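Local coordinates for S locus protein 11 (Brassica campestris, PDB 6KYW) that probably acts as the secreted pollen signal of Brassica self-incompatibility, a small cysteine-rich protein of the defensin-like family, at residues R4-L9 / K21-R26; L9-T14 / C31-M36; G27-S32 / C41-C46. All coordinates share one frame; numbering follows the deposited sequence.

Contact 1. Residues R4-L9 / K21-R26; sequences RGFRKL and KTLYPR
The carbonyl oxygen of L23 takes a hydrogen bond from the guanidinium of R4, with NH1 and L23 O 2.7 Å apart. The donor lies in the carbonyl plane and the oxygen close to the guanidinium plane, so the bond leaves an edge of the cationic group, although the N-H points at the oxygen with a bend (149°). One face of that same guanidinium is laid against the ring of Y24: the two planes are only 13° apart, and Y24 CE1 sits over the rim of the guanidinium rather than its middle. The hydroxyl end of the tyrosine is engaged as well, since Y24 OH accepts the backbone N of R4 at 3.0 Å in a nearly straight bond. Between these two polar ends the R4 chain, extended from CG to NE, runs over the ring from its OH toward the L23 carbonyl, and R4 CD makes a CH-pi contact 4.1 Å from the centroid of the Y24 ring. The contact thereby ties the beginning of the first strand of the three-stranded antiparallel sheet in this defensin-like fold to the loop that follows helix 14-20. L23 sends its two methyls to different neighbours in segment 4-9. CD1 rests on the backbone, 3.5 Å from CA of G5, whereas CD2 meets the edge of the F6 ring, 4.1 Å from CE2. The phenylalanine also touches E16 and K19 of the helix and an apolar side chain of another protein chain, while Y24 packs on C43 and C46.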
loop_
_atom_site.group_PDB
_atom_site.type_symbol
_atom_site.label_atom_id
_atom_site.label_comp_id
_atom_site.label_asym_id
_atom_site.label_seq_id
_atom_site.Cartn_x
_atom_site.Cartn_y
_atom_site.Cartn_z
ATOM N N ARG C 4 -2.878 -23.568 -0.265
ATOM C CA ARG C 4 -4.193 -22.977 -0.424
ATOM C C ARG C 4 -4.286 -21.686 0.366
ATOM O O ARG C 4 -3.775 -21.583 1.485
ATOM C CB ARG C 4 -5.268 -23.951 0.043
ATOM C CG ARG C 4 -5.277 -25.250 -0.727
ATOM C CD ARG C 4 -6.615 -25.938 -0.611
ATOM N NE ARG C 4 -6.549 -27.293 -1.144
ATOM C CZ ARG C 4 -7.110 -28.348 -0.564
ATOM N NH1 ARG C 4 -7.780 -28.208 0.579
ATOM N NH2 ARG C 4 -7.002 -29.546 -1.123
ATOM N N GLY C 5 -4.935 -20.700 -0.237
ATOM C CA GLY C 5 -5.180 -19.432 0.415
ATOM C C GLY C 5 -5.720 -18.429 -0.580
ATOM O O GLY C 5 -5.802 -18.693 -1.782
ATOM N N PHE C 6 -6.085 -17.265 -0.057
ATOM C CA PHE C 6 -6.554 -16.181 -0.909
ATOM C C PHE C 6 -6.241 -14.859 -0.231
ATOM O O PHE C 6 -5.862 -14.814 0.943
ATOM C CB PHE C 6 -8.051 -16.304 -1.184
ATOM C CG PHE C 6 -8.879 -16.400 0.060
ATOM C CD1 PHE C 6 -9.307 -15.254 0.718
ATOM C CD2 PHE C 6 -9.206 -17.635 0.598
ATOM C CE1 PHE C 6 -10.074 -15.343 1.881
ATOM C CE2 PHE C 6 -9.972 -17.729 1.750
ATOM C CZ PHE C 6 -10.414 -16.579 2.393
ATOM N N ARG C 7 -6.437 -13.778 -0.981
ATOM C CA ARG C 7 -6.220 -12.423 -0.495
ATOM C C ARG C 7 -7.437 -11.571 -0.821
ATOM O O ARG C 7 -8.119 -11.798 -1.825
ATOM C CB ARG C 7 -4.965 -11.814 -1.104
ATOM C CG ARG C 7 -4.606 -10.447 -0.546
ATOM C CD ARG C 7 -3.340 -9.956 -1.162
ATOM N NE ARG C 7 -2.245 -10.848 -0.821
ATOM C CZ ARG C 7 -1.715 -10.958 0.395
ATOM N NH1 ARG C 7 -2.157 -10.212 1.393
ATOM N NH2 ARG C 7 -0.731 -11.810 0.613
ATOM N N LYS C 8 -7.703 -10.588 0.039
ATOM C CA LYS C 8 -8.867 -9.715 -0.083
ATOM C C LYS C 8 -8.527 -8.282 0.313
ATOM O O LYS C 8 -7.590 -8.018 1.079
ATOM C CB LYS C 8 -10.020 -10.190 0.804
ATOM C CG LYS C 8 -10.896 -11.238 0.220
ATOM C CD LYS C 8 -12.015 -11.524 1.206
ATOM C CE LYS C 8 -12.791 -12.777 0.835
ATOM N NZ LYS C 8 -13.764 -13.135 1.903
ATOM N N LEU C 9 -9.340 -7.356 -0.187
ATOM C CA LEU C 9 -9.298 -5.978 0.294
ATOM C C LEU C 9 -9.796 -5.889 1.732
ATOM O O LEU C 9 -10.762 -6.551 2.116
ATOM C CB LEU C 9 -10.172 -5.081 -0.565
ATOM C CG LEU C 9 -9.481 -4.101 -1.494
ATOM C CD1 LEU C 9 -8.561 -4.831 -2.433
ATOM C CD2 LEU C 9 -10.589 -3.365 -2.246
ATOM N N LYS C 21 -10.507 -21.196 7.976
ATOM C CA LYS C 21 -10.598 -22.578 8.416
ATOM C C LYS C 21 -11.222 -23.502 7.377
ATOM O O LYS C 21 -11.128 -24.715 7.540
ATOM C CB LYS C 21 -11.403 -22.639 9.709
ATOM C CG LYS C 21 -11.225 -23.902 10.493
ATOM C CD LYS C 21 -11.352 -23.604 11.969
ATOM C CE LYS C 21 -10.510 -22.396 12.326
ATOM N NZ LYS C 21 -10.859 -21.899 13.674
ATOM N N THR C 22 -11.846 -22.970 6.321
ATOM C CA THR C 22 -12.405 -23.810 5.264
ATOM C C THR C 22 -11.368 -24.284 4.251
ATOM O O THR C 22 -11.711 -25.058 3.352
ATOM C CB THR C 22 -13.512 -23.061 4.496
ATOM O OG1 THR C 22 -14.280 -24.008 3.750
ATOM C CG2 THR C 22 -12.919 -22.061 3.477
ATOM N N LEU C 23 -10.127 -23.815 4.324
ATOM C CA LEU C 23 -9.211 -24.103 3.230
ATOM C C LEU C 23 -8.829 -25.579 3.192
ATOM O O LEU C 23 -8.768 -26.182 2.113
ATOM C CB LEU C 23 -7.965 -23.230 3.346
ATOM C CG LEU C 23 -8.106 -21.764 2.960
ATOM C CD1 LEU C 23 -6.737 -21.075 3.124
ATOM C CD2 LEU C 23 -8.689 -21.602 1.537
ATOM N N TYR C 24 -8.548 -26.167 4.354
ATOM C CA TYR C 24 -8.211 -27.566 4.555
ATOM C C TYR C 24 -9.098 -28.120 5.659
ATOM O O TYR C 24 -9.559 -27.371 6.523
ATOM C CB TYR C 24 -6.735 -27.751 4.954
ATOM C CG TYR C 24 -5.713 -27.372 3.894
ATOM C CD1 TYR C 24 -5.344 -28.271 2.900
ATOM C CD2 TYR C 24 -5.108 -26.120 3.901
ATOM C CE1 TYR C 24 -4.425 -27.937 1.937
ATOM C CE2 TYR C 24 -4.175 -25.768 2.939
ATOM C CZ TYR C 24 -3.831 -26.683 1.957
ATOM O OH TYR C 24 -2.895 -26.346 0.992
ATOM N N PRO C 25 -9.384 -29.417 5.643
ATOM C CA PRO C 25 -10.200 -29.991 6.726
ATOM C C PRO C 25 -9.403 -30.328 7.970
ATOM O O PRO C 25 -10.009 -30.543 9.030
ATOM C CB PRO C 25 -10.800 -31.246 6.084
ATOM C CG PRO C 25 -9.839 -31.604 4.998
ATOM C CD PRO C 25 -9.215 -30.337 4.505
ATOM N N ARG C 26 -8.077 -30.373 7.870
ATOM C CA ARG C 26 -7.157 -30.463 8.994
ATOM C C ARG C 26 -6.227 -29.253 8.961
ATOM O O ARG C 26 -6.103 -28.570 7.940
ATOM C CB ARG C 26 -6.309 -31.750 8.936
ATOM C CG ARG C 26 -6.999 -32.919 8.257
ATOM C CD ARG C 26 -6.247 -34.244 8.382
ATOM N NE ARG C 26 -5.038 -34.331 7.548
ATOM C CZ ARG C 26 -5.018 -34.730 6.275
ATOM N NH1 ARG C 26 -6.147 -35.052 5.649
ATOM N NH2 ARG C 26 -3.865 -34.785 5.617
#

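Contact 2. Residues L9-T14 / C31-M36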
loop_
_atom_site.group_PDB
_atom_site.type_symbol
_atom_site.label_atom_id
_atom_site.label_comp_id
_atom_site.label_asym_id
_atom_site.label_seq_id
_atom_site.Cartn_x
_atom_site.Cartn_y
_atom_site.Cartn_z
ATOM N N LEU C 9 -9.340 -7.356 -0.187
ATOM C CA LEU C 9 -9.298 -5.978 0.294
ATOM C C LEU C 9 -9.796 -5.889 1.732
ATOM O O LEU C 9 -10.762 -6.551 2.116
ATOM C CB LEU C 9 -10.172 -5.081 -0.565
ATOM C CG LEU C 9 -9.481 -4.101 -1.494
ATOM C CD1 LEU C 9 -8.561 -4.831 -2.433
ATOM C CD2 LEU C 9 -10.589 -3.365 -2.246
ATOM N N GLY C 10 -9.153 -5.050 2.519
ATOM C CA GLY C 10 -9.680 -4.760 3.825
ATOM C C GLY C 10 -8.939 -5.492 4.910
ATOM O O GLY C 10 -7.944 -6.189 4.683
ATOM N N LYS C 11 -9.444 -5.318 6.122
ATOM C CA LYS C 11 -8.807 -5.887 7.300
ATOM C C LYS C 11 -9.399 -7.247 7.666
ATOM O O LYS C 11 -10.538 -7.581 7.316
ATOM C CB LYS C 11 -8.927 -4.921 8.475
ATOM C CG LYS C 11 -7.723 -4.008 8.578
ATOM C CD LYS C 11 -8.003 -2.838 9.445
ATOM C CE LYS C 11 -6.943 -2.748 10.519
ATOM N NZ LYS C 11 -6.791 -4.031 11.253
ATOM N N CYS C 12 -8.591 -8.041 8.365
ATOM C CA CYS C 12 -9.073 -9.296 8.936
ATOM C C CYS C 12 -10.230 -9.053 9.897
ATOM O O CYS C 12 -10.202 -8.122 10.704
ATOM C CB CYS C 12 -7.949 -10.011 9.687
ATOM S SG CYS C 12 -6.840 -11.001 8.633
ATOM N N THR C 13 -11.243 -9.910 9.818
ATOM C CA THR C 13 -12.357 -9.933 10.756
ATOM C C THR C 13 -12.460 -11.318 11.389
ATOM O O THR C 13 -11.832 -12.277 10.932
ATOM C CB THR C 13 -13.668 -9.561 10.056
ATOM O OG1 THR C 13 -14.141 -10.668 9.279
ATOM C CG2 THR C 13 -13.447 -8.381 9.148
ATOM N N THR C 14 -13.257 -11.436 12.461
ATOM C CA THR C 14 -13.418 -12.758 13.064
ATOM C C THR C 14 -14.175 -13.696 12.134
ATOM O O THR C 14 -13.886 -14.898 12.108
ATOM C CB THR C 14 -14.122 -12.683 14.434
ATOM O OG1 THR C 14 -15.308 -11.891 14.332
ATOM C CG2 THR C 14 -13.181 -12.099 15.531
ATOM N N CYS C 31 -5.905 -15.840 9.534
ATOM C CA CYS C 31 -6.005 -14.603 8.781
ATOM C C CYS C 31 -4.827 -13.705 9.159
ATOM O O CYS C 31 -4.502 -13.577 10.342
ATOM C CB CYS C 31 -7.346 -13.943 9.109
ATOM S SG CYS C 31 -7.920 -12.656 8.010
ATOM N N SER C 32 -4.163 -13.126 8.158
ATOM C CA SER C 32 -3.033 -12.224 8.378
ATOM C C SER C 32 -3.319 -10.888 7.701
ATOM O O SER C 32 -3.497 -10.843 6.479
ATOM C CB SER C 32 -1.733 -12.810 7.817
ATOM O OG SER C 32 -1.399 -14.028 8.435
ATOM N N ASP C 33 -3.361 -9.807 8.486
ATOM C CA ASP C 33 -3.448 -8.462 7.925
ATOM C C ASP C 33 -2.142 -8.132 7.209
ATOM O O ASP C 33 -1.062 -8.539 7.637
ATOM C CB ASP C 33 -3.698 -7.413 9.031
ATOM C CG ASP C 33 -5.162 -7.321 9.467
ATOM O OD1 ASP C 33 -6.087 -7.305 8.616
ATOM O OD2 ASP C 33 -5.380 -7.257 10.689
ATOM N N SER C 34 -2.234 -7.345 6.141
ATOM C CA SER C 34 -1.084 -7.145 5.266
ATOM C C SER C 34 -1.035 -5.688 4.808
ATOM O O SER C 34 -1.844 -4.859 5.218
ATOM C CB SER C 34 -1.146 -8.118 4.080
ATOM O OG SER C 34 0.001 -7.960 3.254
ATOM N N LYS C 35 -0.089 -5.384 3.920
ATOM C CA LYS C 35 0.095 -4.029 3.424
ATOM C C LYS C 35 -0.888 -3.712 2.307
ATOM O O LYS C 35 -1.500 -4.604 1.704
ATOM C CB LYS C 35 1.519 -3.822 2.902
ATOM C CG LYS C 35 2.041 -4.911 2.015
ATOM C CD LYS C 35 3.374 -4.535 1.455
ATOM C CE LYS C 35 4.527 -4.501 2.507
ATOM N NZ LYS C 35 4.503 -5.482 3.637
ATOM N N MET C 36 -1.000 -2.407 2.016
ATOM C CA MET C 36 -1.898 -1.859 0.985
ATOM C C MET C 36 -3.366 -2.149 1.273
ATOM O O MET C 36 -4.169 -2.243 0.342
ATOM C CB MET C 36 -1.536 -2.362 -0.420
ATOM C CG MET C 36 -0.058 -2.258 -0.749
ATOM S SD MET C 36 0.278 -2.125 -2.459
ATOM C CE MET C 36 1.953 -2.652 -2.348
HETATM O O HOH W 1 -7.966 -6.788 11.803
#
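C12 and C31 point their side chains at each other and are joined by a disulfide, C12 SG to C31 SG 2.1 Å with a chi3 of -100°, one of the four bridges of this cysteine-rich, defensin-like domain; it fastens the loop between strand 5-9 and helix 14-20 to strand 29-33. The two half-cystines reach the bridge by different routes: C31 SG stands anti to its own nitrogen (chi1 -164°), whereas C12 SG lies beside its backbone N. Next to the sulfurs, the carboxylate of D33 reaches across to the loop. OD1 accepts the backbone N of C12 at 2.6 Å in an almost straight bond, met on the syn side and 19° out of the carboxylate plane, and also lies against CA of K11 and the start of its side chain. OD2 is the oxygen nearest NZ. The lysine chain crosses the aspartate at a slant and bends at its outer torsions, which bring NZ back to a loose salt bridge, 3.6 Å from D33 OD2. An alanine in place of D33 would remove both oxygens and is likely to leave the C12 amide without this acceptor and the K11 ammonium without its counter-charge here. Beyond D33, K35 forms a salt bridge with an acidic side chain of another protein chain, so strand 29-33 leads directly into an interface. A water completes the link between the segments: it donates to D33 OD2 and to the carbonyl of C12, and receives a weak bond from K11 NZ, 3.0 Å from the water oxygen.

Contact 3. Residues G27-S32 / C41-C46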
loop_
_atom_site.group_PDB
_atom_site.type_symbol
_atom_site.label_atom_id
_atom_site.label_comp_id
_atom_site.label_asym_id
_atom_site.label_seq_id
_atom_site.Cartn_x
_atom_site.Cartn_y
_atom_site.Cartn_z
ATOM N N GLY C 27 -5.559 -29.000 10.085
ATOM C CA GLY C 27 -4.454 -28.057 10.131
ATOM C C GLY C 27 -4.843 -26.691 10.668
ATOM O O GLY C 27 -6.012 -26.385 10.942
ATOM N N GLN C 28 -3.802 -25.853 10.794
ATOM C CA GLN C 28 -3.889 -24.520 11.391
ATOM C C GLN C 28 -3.951 -23.463 10.289
ATOM O O GLN C 28 -2.954 -23.213 9.601
ATOM C CB GLN C 28 -2.703 -24.273 12.317
ATOM C CG GLN C 28 -2.540 -25.331 13.383
ATOM C CD GLN C 28 -1.193 -25.250 14.095
ATOM O OE1 GLN C 28 -0.168 -25.711 13.586
ATOM N NE2 GLN C 28 -1.196 -24.664 15.284
ATOM N N CYS C 29 -5.123 -22.844 10.139
ATOM C CA CYS C 29 -5.401 -21.833 9.124
ATOM C C CYS C 29 -5.834 -20.538 9.803
ATOM O O CYS C 29 -6.746 -20.545 10.638
ATOM C CB CYS C 29 -6.496 -22.319 8.166
ATOM S SG CYS C 29 -6.087 -23.797 7.206
ATOM N N THR C 30 -5.193 -19.423 9.450
ATOM C CA THR C 30 -5.543 -18.147 10.063
ATOM C C THR C 30 -5.462 -16.997 9.060
ATOM O O THR C 30 -5.021 -17.144 7.916
ATOM C CB THR C 30 -4.661 -17.839 11.287
ATOM O OG1 THR C 30 -5.334 -16.886 12.136
ATOM C CG2 THR C 30 -3.309 -17.268 10.861
ATOM N N CYS C 31 -5.905 -15.840 9.534
ATOM C CA CYS C 31 -6.005 -14.603 8.781
ATOM C C CYS C 31 -4.827 -13.705 9.159
ATOM O O CYS C 31 -4.502 -13.577 10.342
ATOM C CB CYS C 31 -7.346 -13.943 9.109
ATOM S SG CYS C 31 -7.920 -12.656 8.010
ATOM N N SER C 32 -4.163 -13.126 8.158
ATOM C CA SER C 32 -3.033 -12.224 8.378
ATOM C C SER C 32 -3.319 -10.888 7.701
ATOM O O SER C 32 -3.497 -10.843 6.479
ATOM C CB SER C 32 -1.733 -12.810 7.817
ATOM O OG SER C 32 -1.399 -14.028 8.435
ATOM N N CYS C 41 -5.893 -15.302 3.900
ATOM C CA CYS C 41 -6.123 -16.566 4.601
ATOM C C CYS C 41 -5.064 -17.580 4.169
ATOM O O CYS C 41 -4.966 -17.912 2.985
ATOM C CB CYS C 41 -7.522 -17.096 4.293
ATOM S SG CYS C 41 -8.836 -16.390 5.334
ATOM N N ASP C 42 -4.258 -18.051 5.111
ATOM C CA ASP C 42 -3.225 -19.033 4.794
ATOM C C ASP C 42 -3.179 -20.085 5.896
ATOM O O ASP C 42 -3.678 -19.882 7.005
ATOM C CB ASP C 42 -1.838 -18.396 4.641
ATOM C CG ASP C 42 -1.861 -17.160 3.766
ATOM O OD1 ASP C 42 -1.560 -17.269 2.555
ATOM O OD2 ASP C 42 -2.197 -16.073 4.289
ATOM N N CYS C 43 -2.545 -21.212 5.589
ATOM C CA CYS C 43 -2.517 -22.342 6.504
ATOM C C CYS C 43 -1.081 -22.745 6.767
ATOM O O CYS C 43 -0.337 -23.053 5.831
ATOM C CB CYS C 43 -3.325 -23.509 5.945
ATOM S SG CYS C 43 -5.054 -23.027 5.622
ATOM N N LYS C 44 -0.709 -22.747 8.039
ATOM C CA LYS C 44 0.583 -23.222 8.515
ATOM C C LYS C 44 0.629 -24.746 8.700
ATOM O O LYS C 44 1.716 -25.312 8.822
ATOM C CB LYS C 44 0.900 -22.490 9.825
ATOM C CG LYS C 44 2.090 -22.949 10.610
ATOM C CD LYS C 44 2.030 -22.360 12.013
ATOM C CE LYS C 44 0.615 -22.447 12.597
ATOM N NZ LYS C 44 0.603 -22.109 14.054
ATOM N N SER C 45 -0.520 -25.420 8.686
ATOM C CA SER C 45 -0.617 -26.868 8.810
ATOM C C SER C 45 -1.777 -27.320 7.945
ATOM O O SER C 45 -2.725 -26.555 7.736
ATOM C CB SER C 45 -0.890 -27.312 10.254
ATOM O OG SER C 45 0.075 -26.814 11.153
ATOM N N CYS C 46 -1.715 -28.562 7.455
ATOM C CA CYS C 46 -2.855 -29.096 6.691
ATOM C C CYS C 46 -2.882 -30.634 6.640
ATOM O O CYS C 46 -1.840 -31.288 6.649
ATOM C CB CYS C 46 -2.851 -28.539 5.258
ATOM S SG CYS C 46 -1.249 -28.729 4.458
HETATM O O HOH W 2 -2.671 -16.158 7.215
#
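The flat peptide groups on either side of T30 and D42 meet between the strands and exchange two hydrogen bonds, T30 N to D42 O at 2.9 Å and D42 N to T30 O at 3.0 Å, as an antiparallel hydrogen-bonded pair. On one face of this sheet lie the sulfurs of C29, C31, C41 and C43; on the other stand the side chains of T30 and D42. Past the pair, Q28 O takes the backbone N of K44 at 2.8 Å and, weakly, that of S45. The Q28 and K44 side chains cross at a slant, K44 CE 3.8 Å from Q28 CB, and S45 CB lies against G27 CA. A water lies near T30 O, S32 OG and D42 OD2, and D42 OD2 also has S40 OG as a partner, while T30 OG1 bonds to E17 of helix 14-20. C29 and C43 form a non-hydrogen-bonded pair, their CA atoms 3.9 Å apart, and a disulfide closes it directly across the strands, with C29 SG to C43 SG 2.0 Å and chi3 107°. In both residues SG sits beside the backbone N. Where the strands give way to loops, G27 CA comes 3.3 Å from S45 O, at backbone angles and a closeness that leave no room for a side chain. The result is a beta hairpin braced by its own cross-strand disulfide and tied to the helix through C41 and C20, a variant of the defensin-like alpha-beta arrangement, consistent with the family.

Overall arrangement
All three contacts are built on one antiparallel sheet, in which strand 38-43 lies between strands 5-9 and 29-33. Contacts 1 and 3 are neighbours, with centres about 7 Å apart: F6 O lies 3.0 Å from C41 N, a probable backbone bond, and the L23 and Y24 side chains pack on the C43 sulfur, with Y24 CD2 3.5 Å from C43 SG. Contact 2 sits about 13 Å from contact 1 and 14 Å from contact 3, centre to centre, and shares L9 with the former and C31 and S32 with the latter. Contacts 2 and 3 lie on opposite sides of the chain's centre, and other protein chains pack against residues of all three.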